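Local coordinates for GntR-family protein transcriptional regulator (Mycobacterium smegmatis, PDB 3F8M) that represses the phnDCE phosphate-uptake operon when phosphate is available, binding DNA as a transcriptional regulator of the GntR family, at residues M86-Y89 with T90-A93; L189-A192 with R193-A196. One frame throughout, in Å; residues are numbered along the deposited sequence.

Contact 1 of 2, residues M86-Y89 with T90-A93; sequences MGSY and TEAA
From Ser88 the chain passes straight into the first turn of helix 89-94, where Ala92 N donates to Ser88 O at 3.0 Å and Ala93 N to Tyr89 O at 3.1 Å. Ser88 is the N-cap. A chi1 of 157°, with OG opposite the backbone N and beside the carbonyl carbon, points the hydroxyl at the first amides of the helix. Ser88 OG accepts weakly from Glu91 N at 3.4 Å, along a nearly straight N-H line. Its bond from Thr90 N is also weak, and strongly bent (121°). Serine suits an N-cap because its short hydroxyl can reach amides for which the first turn offers no carbonyl. Thr90 OG1 stands 2.9 Å from Ser88 OG, and one water touches both hydroxyls.

This capped turn opens the short helix that links strand 80-83 to strand 100-111. Glu91 packs on the cap through its aliphatic part: its CG lies 3.6 Å from Ser88 CB, and the chain, bent at chi2, brings OE1 to a water that accepts from Ser88 N. The ring of Tyr89 packs on Ile80, Ala100 and Leu135, its hydroxyl bonding weakly to Thr136 O. Ala92 and Ala93 are small enough for the helix to lie close to Pro83 and Ile80.

Contact 2 of 2, residues L189-A192 with R193-A196; sequences LPDA and REAA
The carboxylates of Asp191 and Glu194 lie stacked, their planes 30° apart, while the two side chains cross at about a right angle, Asp191 reaching forward to the backbone of Glu194 and Glu194 back to that of Asp191. Asp191 OD1 accepts from Glu194 N at 2.9 Å, nearly along its C-O axis. With chi1 at 70°, Asp191 CG sits between the backbone N and the carbonyl carbon, directing the carboxylate toward the opening turn. Glu194, extended beyond CG, presents the anti side of OE1 to Asp191 N at 3.0 Å, in a nearly straight bond.

This reciprocal pair is a capping box at the N-terminus of helix 192-198 in the UTRA domain. Aspartate is short enough to cap, glutamate long enough to reach back. Asp191 OD1 and Glu194 OE1 approach to 3.4 Å, a like-charge cost probably offset by these amides, by a water on Asp191 OD2 and, weakly, Glu194 OE2, by a second water donating to both Glu194 OE1 and Leu189 O, and by the salt bridge from Glu194 to Arg225. Next to the box, Pro190 CG meets Ala195 CB at 4.0 Å; proline, with no N-H to satisfy, suits the residue just before the cap. Arg193 extends to a salt bridge with Glu132.

Contacts 1 and 2 are both helix N-termini following a strand and a short loop, the first closed by a serine cap, the second by a capping box. They do not touch: their centres are 24 Å apart and their nearest atoms about 14 Å. The six-stranded antiparallel sheet relates them, since its strand 127-137 supplies partners to side chains of both. Contact 1 lies nearer the middle of the chain, about 7 Å from its centre against 18 Å for the centre of contact 2, and Met86 packs on His240 of the second subunit. Neither contact includes residues of the predicted helix-turn-helix, 39-58.

Contact 1 of 2, residues M86-Y89 with T90-A93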
ATOM      1  N   MET A  86      12.302  -3.187  -6.558  1.00 33.16           N
ATOM      2  CA  MET A  86      13.682  -2.704  -6.447  1.00 34.84           C
ATOM      3  C   MET A  86      14.029  -1.556  -7.416  1.00 34.76           C
ATOM      4  O   MET A  86      15.192  -1.114  -7.492  1.00 35.15           O
ATOM      5  CB  MET A  86      14.636  -3.901  -6.603  1.00 35.48           C
ATOM      6  CG  MET A  86      14.566  -4.867  -5.401  1.00 39.51           C
ATOM      7  SD  MET A  86      14.917  -6.638  -5.706  1.00 46.08           S
ATOM      8  CE  MET A  86      13.378  -7.174  -6.468  1.00 46.84           C
ATOM      9  N   GLY A  87      13.018  -1.059  -8.130  1.00 34.19           N
ATOM     10  CA  GLY A  87      13.188   0.060  -9.052  1.00 34.98           C
ATOM     11  C   GLY A  87      13.343   1.385  -8.324  1.00 34.87           C
ATOM     12  O   GLY A  87      13.373   1.427  -7.100  1.00 35.52           O
ATOM     13  N   SER A  88      13.427   2.479  -9.068  1.00 34.81           N
ATOM     14  CA  SER A  88      13.773   3.752  -8.460  1.00 33.97           C
ATOM     15  C   SER A  88      12.608   4.725  -8.416  1.00 33.23           C
ATOM     16  O   SER A  88      11.731   4.739  -9.300  1.00 33.64           O
ATOM     17  CB  SER A  88      14.959   4.385  -9.196  1.00 34.47           C
ATOM     18  OG  SER A  88      15.040   5.789  -9.040  1.00 34.96           O
ATOM     19  N   TYR A  89      12.632   5.555  -7.382  1.00 31.47           N
ATOM     20  CA  TYR A  89      11.645   6.601  -7.203  1.00 30.01           C
ATOM     21  C   TYR A  89      11.700   7.596  -8.383  1.00 30.11           C
ATOM     22  O   TYR A  89      10.669   7.927  -8.993  1.00 28.09           O
ATOM     23  CB  TYR A  89      11.912   7.293  -5.856  1.00 29.61           C
ATOM     24  CG  TYR A  89      11.187   8.604  -5.675  1.00 28.43           C
ATOM     25  CD1 TYR A  89       9.798   8.622  -5.510  1.00 28.31           C
ATOM     26  CD2 TYR A  89      11.881   9.821  -5.682  1.00 26.15           C
ATOM     27  CE1 TYR A  89       9.117   9.816  -5.329  1.00 28.86           C
ATOM     28  CE2 TYR A  89      11.199  11.037  -5.515  1.00 26.41           C
ATOM     29  CZ  TYR A  89       9.815  11.013  -5.354  1.00 30.14           C
ATOM     30  OH  TYR A  89       9.113  12.194  -5.200  1.00 30.84           O
ATOM     31  N   THR A  90      12.911   8.045  -8.729  1.00 30.39           N
ATOM     32  CA  THR A  90      13.079   9.007  -9.846  1.00 31.62           C
ATOM     33  C   THR A  90      12.696   8.394 -11.190  1.00 32.74           C
ATOM     34  O   THR A  90      12.115   9.087 -12.041  1.00 32.98           O
ATOM     35  CB  THR A  90      14.499   9.585  -9.934  1.00 30.93           C
ATOM     36  OG1 THR A  90      15.441   8.524  -9.744  1.00 31.30           O
ATOM     37  CG2 THR A  90      14.703  10.638  -8.891  1.00 29.67           C
ATOM     38  N   GLU A  91      12.998   7.106 -11.376  1.00 33.64           N
ATOM     39  CA  GLU A  91      12.607   6.410 -12.610  1.00 35.42           C
ATOM     40  C   GLU A  91      11.086   6.343 -12.735  1.00 34.77           C
ATOM     41  O   GLU A  91      10.552   6.499 -13.834  1.00 34.86           O
ATOM     42  CB  GLU A  91      13.185   4.990 -12.691  1.00 36.40           C
ATOM     43  CG  GLU A  91      14.695   4.923 -12.710  1.00 40.46           C
ATOM     44  CD  GLU A  91      15.236   3.791 -13.588  1.00 47.01           C
ATOM     45  OE1 GLU A  91      14.484   2.820 -13.899  1.00 49.05           O
ATOM     46  OE2 GLU A  91      16.427   3.880 -13.971  1.00 49.48           O
ATOM     47  N   ALA A  92      10.394   6.099 -11.612  1.00 34.11           N
ATOM     48  CA  ALA A  92       8.934   6.001 -11.644  1.00 33.28           C
ATOM     49  C   ALA A  92       8.375   7.346 -12.078  1.00 32.95           C
ATOM     50  O   ALA A  92       7.493   7.387 -12.919  1.00 32.25           O
ATOM     51  CB  ALA A  92       8.363   5.587 -10.293  1.00 33.87           C
ATOM     52  N   ALA A  93       8.901   8.432 -11.506  1.00 32.42           N
ATOM     53  CA  ALA A  93       8.414   9.784 -11.813  1.00 32.91           C
ATOM     54  C   ALA A  93       8.743  10.175 -13.259  1.00 33.64           C
ATOM     55  O   ALA A  93       7.881  10.736 -13.940  1.00 33.85           O
ATOM     56  CB  ALA A  93       8.961  10.813 -10.829  1.00 32.59           C
TER
HETATM   57  O   HOH W   1      17.327   6.953  -9.055  1.00 40.14           O
HETATM   58  O   HOH W   2      13.873   1.716 -11.530  1.00 50.36           O

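Contact 2 of 2, residues L189-A192 with R193-A196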
ATOM      1  N   LEU A 189       0.001   8.742  10.525  1.00 24.70           N
ATOM      2  CA  LEU A 189      -0.049  10.181  10.639  1.00 25.55           C
ATOM      3  C   LEU A 189       1.331  10.703  11.031  1.00 25.87           C
ATOM      4  O   LEU A 189       2.075  10.008  11.761  1.00 26.75           O
ATOM      5  CB  LEU A 189      -1.163  10.591  11.647  1.00 26.29           C
ATOM      6  CG  LEU A 189      -2.550  10.029  11.249  1.00 28.14           C
ATOM      7  CD1 LEU A 189      -3.504   9.911  12.454  1.00 31.91           C
ATOM      8  CD2 LEU A 189      -3.227  10.785  10.059  1.00 26.69           C
ATOM      9  N   PRO A 190       1.720  11.897  10.545  1.00 26.56           N
ATOM     10  CA  PRO A 190       3.044  12.341  10.891  1.00 26.47           C
ATOM     11  C   PRO A 190       3.086  12.911  12.298  1.00 27.63           C
ATOM     12  O   PRO A 190       2.100  13.513  12.772  1.00 27.50           O
ATOM     13  CB  PRO A 190       3.319  13.465   9.867  1.00 27.60           C
ATOM     14  CG  PRO A 190       1.945  14.078   9.665  1.00 27.08           C
ATOM     15  CD  PRO A 190       1.019  12.886   9.681  1.00 26.23           C
ATOM     16  N   ASP A 191       4.229  12.737  12.943  1.00 26.63           N
ATOM     17  CA  ASP A 191       4.547  13.454  14.170  1.00 26.81           C
ATOM     18  C   ASP A 191       5.003  14.895  13.838  1.00 26.55           C
ATOM     19  O   ASP A 191       5.049  15.262  12.659  1.00 27.00           O
ATOM     20  CB  ASP A 191       5.545  12.652  15.025  1.00 25.52           C
ATOM     21  CG  ASP A 191       6.947  12.586  14.436  1.00 26.94           C
ATOM     22  OD1 ASP A 191       7.339  13.397  13.585  1.00 20.51           O
ATOM     23  OD2 ASP A 191       7.715  11.733  14.906  1.00 29.72           O
ATOM     24  N   ALA A 192       5.286  15.718  14.851  1.00 25.89           N
ATOM     25  CA  ALA A 192       5.562  17.143  14.639  1.00 25.97           C
ATOM     26  C   ALA A 192       6.752  17.405  13.675  1.00 26.19           C
ATOM     27  O   ALA A 192       6.696  18.282  12.805  1.00 25.74           O
ATOM     28  CB  ALA A 192       5.752  17.882  15.997  1.00 27.74           C
ATOM     29  N   ARG A 193       7.813  16.617  13.817  1.00 23.76           N
ATOM     30  CA  ARG A 193       8.951  16.773  12.951  1.00 22.21           C
ATOM     31  C   ARG A 193       8.613  16.363  11.514  1.00 21.56           C
ATOM     32  O   ARG A 193       9.009  17.045  10.579  1.00 21.69           O
ATOM     33  CB  ARG A 193      10.104  15.931  13.455  1.00 22.24           C
ATOM     34  CG  ARG A 193      11.296  16.014  12.544  1.00 20.10           C
ATOM     35  CD  ARG A 193      12.497  15.282  13.129  1.00 21.29           C
ATOM     36  NE  ARG A 193      13.652  15.429  12.245  1.00 19.40           N
ATOM     37  CZ  ARG A 193      14.259  14.425  11.625  1.00 20.17           C
ATOM     38  NH1 ARG A 193      13.828  13.181  11.843  1.00 21.71           N
ATOM     39  NH2 ARG A 193      15.295  14.667  10.803  1.00 19.14           N
ATOM     40  N   GLU A 194       7.941  15.223  11.361  1.00 21.74           N
ATOM     41  CA  GLU A 194       7.632  14.694  10.020  1.00 22.26           C
ATOM     42  C   GLU A 194       6.710  15.671   9.259  1.00 22.04           C
ATOM     43  O   GLU A 194       6.829  15.874   8.023  1.00 18.82           O
ATOM     44  CB  GLU A 194       7.007  13.311  10.124  1.00 22.15           C
ATOM     45  CG  GLU A 194       8.008  12.183  10.614  1.00 22.95           C
ATOM     46  CD  GLU A 194       7.313  10.924  11.089  1.00 23.80           C
ATOM     47  OE1 GLU A 194       6.120  10.979  11.477  1.00 26.17           O
ATOM     48  OE2 GLU A 194       7.951   9.839  11.068  1.00 23.24           O
ATOM     49  N   ALA A 195       5.791  16.256  10.015  1.00 22.51           N
ATOM     50  CA  ALA A 195       4.851  17.207   9.450  1.00 22.59           C
ATOM     51  C   ALA A 195       5.596  18.430   8.961  1.00 22.89           C
ATOM     52  O   ALA A 195       5.385  18.847   7.816  1.00 23.72           O
ATOM     53  CB  ALA A 195       3.792  17.573  10.472  1.00 23.61           C
ATOM     54  N   ALA A 196       6.528  18.957   9.766  1.00 22.02           N
ATOM     55  CA  ALA A 196       7.324  20.104   9.361  1.00 21.80           C
ATOM     56  C   ALA A 196       8.206  19.840   8.129  1.00 21.54           C
ATOM     57  O   ALA A 196       8.323  20.732   7.240  1.00 19.61           O
ATOM     58  CB  ALA A 196       8.163  20.625  10.535  1.00 22.07           C
TER
HETATM   59  O   HOH W   3       4.822   8.946  12.138  1.00 39.48           O
HETATM   60  O   HOH W   4       8.086   9.266  13.863  1.00 34.80           O